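Local coordinates for protein aromatic-amino-acid:2-oxoglutarate transaminase (Candida albicans, PDB 6HND) that probably catalyses pyridoxal-phosphate-dependent transamination of aromatic amino acids and perhaps of 2-aminoadipate, at residues 408-411 against 412-416; 420-424 against 425-429. All coordinates share one frame; numbering follows the deposited sequence.

Overall arrangement
Both contacts are local and follow one another in series along the chain, neither nesting nor crossing, with centres about 15 Å apart. Contact 1 comes first, two successive turns within the C-terminal half of the long helix 392-418. It closes no loop; its side chains join that helix to helix 499-518, to strand 438-443 and to the second subunit. Just after the long helix ends, contact 2 turns the chain from the short helix 421-424 into strand 428-430, an outermost strand of the four-stranded antiparallel sheet. Helix 499-518 and strand 438-443 border both contacts, so the same helix and strand flank both, on the same side of the chain's centre.

Contact 1 (408-411 against 412-416); sequences YRKD and LLLYS
Two consecutive alpha-helical turns of helix 392-418 meet here through i to i+4 pairs, Tyr408 with Leu412 and Lys410 with Leu414, alongside a regular ladder of backbone bonds. Leu412 N donates to Tyr408 O at 3.0 Å, and Leu413 N points almost straight at Arg409 O, with an N-H...O angle of 177°. The next two rungs are Leu414 N to Lys410 O and the short Tyr415 N to Asp411 O, 2.7 Å. With CG of Tyr408 trans to its own N (chi1 -178°), the ring leans along the helix, and its CE2 lies 4.2 Å from Leu412 CD2 while OH reaches CD1. Lys410 starts out equally extended but bends at the CB-CG and CG-CD bonds; CD passes 4.1 Å from Leu414 CD1, and NZ turns forward to Asp411 OD1 of the next residue, 3.1 Å away, in a salt bridge. The ammonium is gripped further by Asp432, a second salt bridge, and by Pro289 O, which would help to balance a positive charge on a buried residue. Ser416 OG donates to Leu413 O. Arg409 points away from the following turn, its guanidinium bonded to Tyr493 O and Ala496 O. Around the helix, Leu412 rests on Leu503 of helix 499-518, Leu413 and Leu414 lie on Val439 of strand 438-443, and Leu413 also meets Leu41 of the second subunit.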
loop_
_atom_site.group_PDB
_atom_site.type_symbol
_atom_site.label_atom_id
_atom_site.label_comp_id
_atom_site.label_asym_id
_atom_site.label_seq_id
_atom_site.Cartn_x
_atom_site.Cartn_y
_atom_site.Cartn_z
ATOM N N TYR B 408 25.351 -16.723 -14.868
ATOM C CA TYR B 408 26.817 -16.523 -14.773
ATOM C C TYR B 408 27.163 -16.304 -13.293
ATOM O O TYR B 408 28.132 -16.948 -12.810
ATOM C CB TYR B 408 27.286 -15.394 -15.694
ATOM C CG TYR B 408 28.775 -15.161 -15.697
ATOM C CD1 TYR B 408 29.643 -16.097 -16.242
ATOM C CD2 TYR B 408 29.327 -14.007 -15.156
ATOM C CE1 TYR B 408 31.018 -15.909 -16.243
ATOM C CE2 TYR B 408 30.701 -13.796 -15.155
ATOM C CZ TYR B 408 31.548 -14.753 -15.698
ATOM O OH TYR B 408 32.897 -14.570 -15.718
ATOM N N ARG B 409 26.396 -15.451 -12.594
ATOM C CA ARG B 409 26.672 -15.066 -11.184
ATOM C C ARG B 409 26.645 -16.331 -10.318
ATOM O O ARG B 409 27.616 -16.554 -9.549
ATOM C CB ARG B 409 25.682 -14.010 -10.680
ATOM C CG ARG B 409 26.033 -12.584 -11.081
ATOM C CD ARG B 409 24.842 -11.653 -10.947
ATOM N NE ARG B 409 25.245 -10.279 -11.153
ATOM C CZ ARG B 409 25.490 -9.422 -10.182
ATOM N NH1 ARG B 409 25.281 -9.755 -8.917
ATOM N NH2 ARG B 409 25.913 -8.208 -10.477
ATOM N N LYS B 410 25.616 -17.168 -10.472
ATOM C CA LYS B 410 25.468 -18.375 -9.616
ATOM C C LYS B 410 26.682 -19.297 -9.803
ATOM O O LYS B 410 27.233 -19.795 -8.778
ATOM C CB LYS B 410 24.163 -19.116 -9.901
ATOM C CG LYS B 410 23.981 -20.370 -9.057
ATOM C CD LYS B 410 24.430 -21.623 -9.764
ATOM C CE LYS B 410 23.434 -22.090 -10.804
ATOM N NZ LYS B 410 23.815 -23.410 -11.354
ATOM N N ASP B 411 27.087 -19.532 -11.049
ATOM C CA ASP B 411 28.199 -20.476 -11.363
ATOM C C ASP B 411 29.533 -19.929 -10.824
ATOM O O ASP B 411 30.343 -20.727 -10.292
ATOM C CB ASP B 411 28.268 -20.753 -12.863
ATOM C CG ASP B 411 27.067 -21.507 -13.393
ATOM O OD1 ASP B 411 26.331 -22.139 -12.566
ATOM O OD2 ASP B 411 26.873 -21.442 -14.623
ATOM N N LEU B 412 29.756 -18.626 -10.965
ATOM C CA LEU B 412 30.958 -17.936 -10.441
ATOM C C LEU B 412 31.064 -18.194 -8.931
ATOM O O LEU B 412 32.076 -18.766 -8.482
ATOM C CB LEU B 412 30.828 -16.446 -10.756
ATOM C CG LEU B 412 32.129 -15.663 -10.846
ATOM C CD1 LEU B 412 33.039 -16.220 -11.943
ATOM C CD2 LEU B 412 31.812 -14.191 -11.089
ATOM N N LEU B 413 30.026 -17.849 -8.168
ATOM C CA LEU B 413 30.029 -18.051 -6.695
ATOM C C LEU B 413 30.313 -19.525 -6.390
ATOM O O LEU B 413 31.097 -19.791 -5.455
ATOM C CB LEU B 413 28.691 -17.602 -6.111
ATOM C CG LEU B 413 28.514 -17.871 -4.625
ATOM C CD1 LEU B 413 29.548 -17.090 -3.827
ATOM C CD2 LEU B 413 27.093 -17.533 -4.188
ATOM N N LEU B 414 29.688 -20.442 -7.139
ATOM C CA LEU B 414 29.888 -21.907 -6.955
ATOM C C LEU B 414 31.353 -22.280 -7.266
ATOM O O LEU B 414 31.904 -23.076 -6.486
ATOM C CB LEU B 414 28.876 -22.722 -7.779
ATOM C CG LEU B 414 27.716 -23.301 -6.962
ATOM C CD1 LEU B 414 26.805 -22.193 -6.467
ATOM C CD2 LEU B 414 26.922 -24.310 -7.751
ATOM N N TYR B 415 31.951 -21.732 -8.335
ATOM C CA TYR B 415 33.385 -21.920 -8.677
ATOM C C TYR B 415 34.226 -21.427 -7.484
ATOM O O TYR B 415 34.987 -22.220 -6.894
ATOM C CB TYR B 415 33.721 -21.219 -9.997
ATOM C CG TYR B 415 35.171 -21.301 -10.426
ATOM C CD1 TYR B 415 35.680 -22.459 -10.991
ATOM C CD2 TYR B 415 36.029 -20.219 -10.281
ATOM C CE1 TYR B 415 37.007 -22.552 -11.366
ATOM C CE2 TYR B 415 37.361 -20.294 -10.654
ATOM C CZ TYR B 415 37.850 -21.467 -11.201
ATOM O OH TYR B 415 39.158 -21.578 -11.577
ATOM N N SER B 416 34.028 -20.182 -7.059
ATOM C CA SER B 416 34.801 -19.571 -5.943
ATOM C C SER B 416 34.820 -20.529 -4.749
ATOM O O SER B 416 35.801 -20.500 -4.003
ATOM C CB SER B 416 34.281 -18.214 -5.547
ATOM O OG SER B 416 33.048 -18.325 -4.856
#

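Contact 2 (420-424 against 425-429); sequences SQAYK and KGYVD
Ala422 O is gripped by two successive amides: Tyr427 N donates to it at 2.8 Å, approaching nearly in line with the carbonyl, and Val428 N adds a weak bond of 3.3 Å. Next to it Tyr423 O takes Gly426 N at 2.9 Å, from well above the carbonyl plane, and also a water that donates on to Val428 O. Lys425 N closes the last regular turn on Gln421 O. Apolar groups meet next to these bonds: the chi1 rotation of Val428 sets CG2 between the backbone N and the carbonyl carbon, 4.0 Å from Ala422 CB and close to Tyr423 CB. The Tyr423 ring, its CG trans to N (chi1 -179°), turns its edge to the Asp429 carboxylate: CE1 lies 3.6 Å from OD1, the two planes 61° apart, and a second water links Tyr423 OH to OD1. Lys425 CB sits over the centre of one face of the Tyr427 ring, which also stacks with Phe517 of helix 499-518. At the start, Ser420 OG accepts Tyr423 N at 3.0 Å. A serine N-cap and a Schellman motif, with Gly426 at positive phi, thus bound the short helix 421-424 before the chain enters edge strand 428-430.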
loop_
_atom_site.group_PDB
_atom_site.type_symbol
_atom_site.label_atom_id
_atom_site.label_comp_id
_atom_site.label_asym_id
_atom_site.label_seq_id
_atom_site.Cartn_x
_atom_site.Cartn_y
_atom_site.Cartn_z
ATOM N N SER B 420 38.013 -23.769 -3.299
ATOM C CA SER B 420 38.423 -23.536 -1.888
ATOM C C SER B 420 38.913 -24.831 -1.223
ATOM O O SER B 420 38.410 -25.925 -1.560
ATOM C CB SER B 420 37.293 -22.929 -1.078
ATOM O OG SER B 420 36.391 -23.938 -0.597
ATOM N N GLN B 421 39.812 -24.676 -0.253
ATOM C CA GLN B 421 40.335 -25.733 0.657
ATOM C C GLN B 421 39.152 -26.249 1.505
ATOM O O GLN B 421 39.009 -27.472 1.629
ATOM C CB GLN B 421 41.505 -25.142 1.462
ATOM C CG GLN B 421 42.651 -26.114 1.714
ATOM C CD GLN B 421 43.723 -25.654 2.685
ATOM O OE1 GLN B 421 44.499 -26.467 3.210
ATOM N NE2 GLN B 421 43.801 -24.345 2.916
ATOM N N ALA B 422 38.277 -25.362 2.010
ATOM C CA ALA B 422 37.089 -25.725 2.837
ATOM C C ALA B 422 36.193 -26.738 2.098
ATOM O O ALA B 422 35.699 -27.717 2.751
ATOM C CB ALA B 422 36.314 -24.486 3.219
ATOM N N TYR B 423 36.016 -26.552 0.787
ATOM C CA TYR B 423 35.216 -27.474 -0.054
ATOM C C TYR B 423 35.972 -28.789 -0.259
ATOM O O TYR B 423 35.372 -29.874 -0.073
ATOM C CB TYR B 423 34.837 -26.862 -1.403
ATOM C CG TYR B 423 34.005 -27.796 -2.245
ATOM C CD1 TYR B 423 32.676 -28.037 -1.933
ATOM C CD2 TYR B 423 34.566 -28.486 -3.312
ATOM C CE1 TYR B 423 31.912 -28.934 -2.667
ATOM C CE2 TYR B 423 33.818 -29.377 -4.066
ATOM C CZ TYR B 423 32.490 -29.596 -3.736
ATOM O OH TYR B 423 31.743 -30.458 -4.467
ATOM N N LYS B 424 37.240 -28.710 -0.660
ATOM C CA LYS B 424 38.054 -29.907 -1.026
ATOM C C LYS B 424 38.249 -30.793 0.213
ATOM O O LYS B 424 38.248 -32.019 0.056
ATOM C CB LYS B 424 39.351 -29.472 -1.709
ATOM C CG LYS B 424 39.157 -29.014 -3.155
ATOM C CD LYS B 424 40.285 -28.134 -3.661
ATOM C CE LYS B 424 40.271 -27.892 -5.159
ATOM N NZ LYS B 424 41.341 -26.938 -5.547
ATOM N N LYS B 425 38.293 -30.211 1.406
ATOM C CA LYS B 425 38.420 -30.991 2.670
ATOM C C LYS B 425 37.042 -31.501 3.126
ATOM O O LYS B 425 37.005 -32.310 4.062
ATOM C CB LYS B 425 39.142 -30.157 3.735
ATOM C CG LYS B 425 40.591 -29.836 3.391
ATOM C CD LYS B 425 41.411 -29.353 4.566
ATOM C CE LYS B 425 41.826 -30.453 5.528
ATOM N NZ LYS B 425 42.776 -31.409 4.909
ATOM N N GLY B 426 35.946 -31.053 2.514
ATOM C CA GLY B 426 34.581 -31.490 2.887
ATOM C C GLY B 426 33.993 -30.738 4.081
ATOM O O GLY B 426 33.031 -31.222 4.640
ATOM N N TYR B 427 34.509 -29.563 4.437
ATOM C CA TYR B 427 33.967 -28.753 5.559
ATOM C C TYR B 427 32.663 -28.078 5.109
ATOM O O TYR B 427 31.775 -27.816 5.942
ATOM C CB TYR B 427 34.962 -27.690 6.044
ATOM C CG TYR B 427 36.307 -28.165 6.541
ATOM C CD1 TYR B 427 36.519 -29.432 7.050
ATOM C CD2 TYR B 427 37.377 -27.289 6.540
ATOM C CE1 TYR B 427 37.766 -29.822 7.521
ATOM C CE2 TYR B 427 38.628 -27.661 6.992
ATOM C CZ TYR B 427 38.826 -28.929 7.491
ATOM O OH TYR B 427 40.081 -29.253 7.919
ATOM N N VAL B 428 32.568 -27.762 3.823
ATOM C CA VAL B 428 31.397 -27.047 3.254
ATOM C C VAL B 428 30.945 -27.791 2.002
ATOM O O VAL B 428 31.762 -28.511 1.385
ATOM C CB VAL B 428 31.713 -25.568 2.960
ATOM C CG1 VAL B 428 32.195 -24.821 4.209
ATOM C CG2 VAL B 428 32.702 -25.419 1.810
ATOM N N ASP B 429 29.669 -27.641 1.668
ATOM C CA ASP B 429 29.081 -28.135 0.399
ATOM C C ASP B 429 28.081 -27.078 -0.029
ATOM O O ASP B 429 27.811 -26.169 0.788
ATOM C CB ASP B 429 28.423 -29.507 0.559
ATOM C CG ASP B 429 28.334 -30.302 -0.737
ATOM O OD1 ASP B 429 28.556 -29.718 -1.803
ATOM O OD2 ASP B 429 28.048 -31.494 -0.661
HETATM O O HOH W 1 32.534 -30.788 0.265
HETATM O O HOH W 2 28.992 -30.478 -4.393
#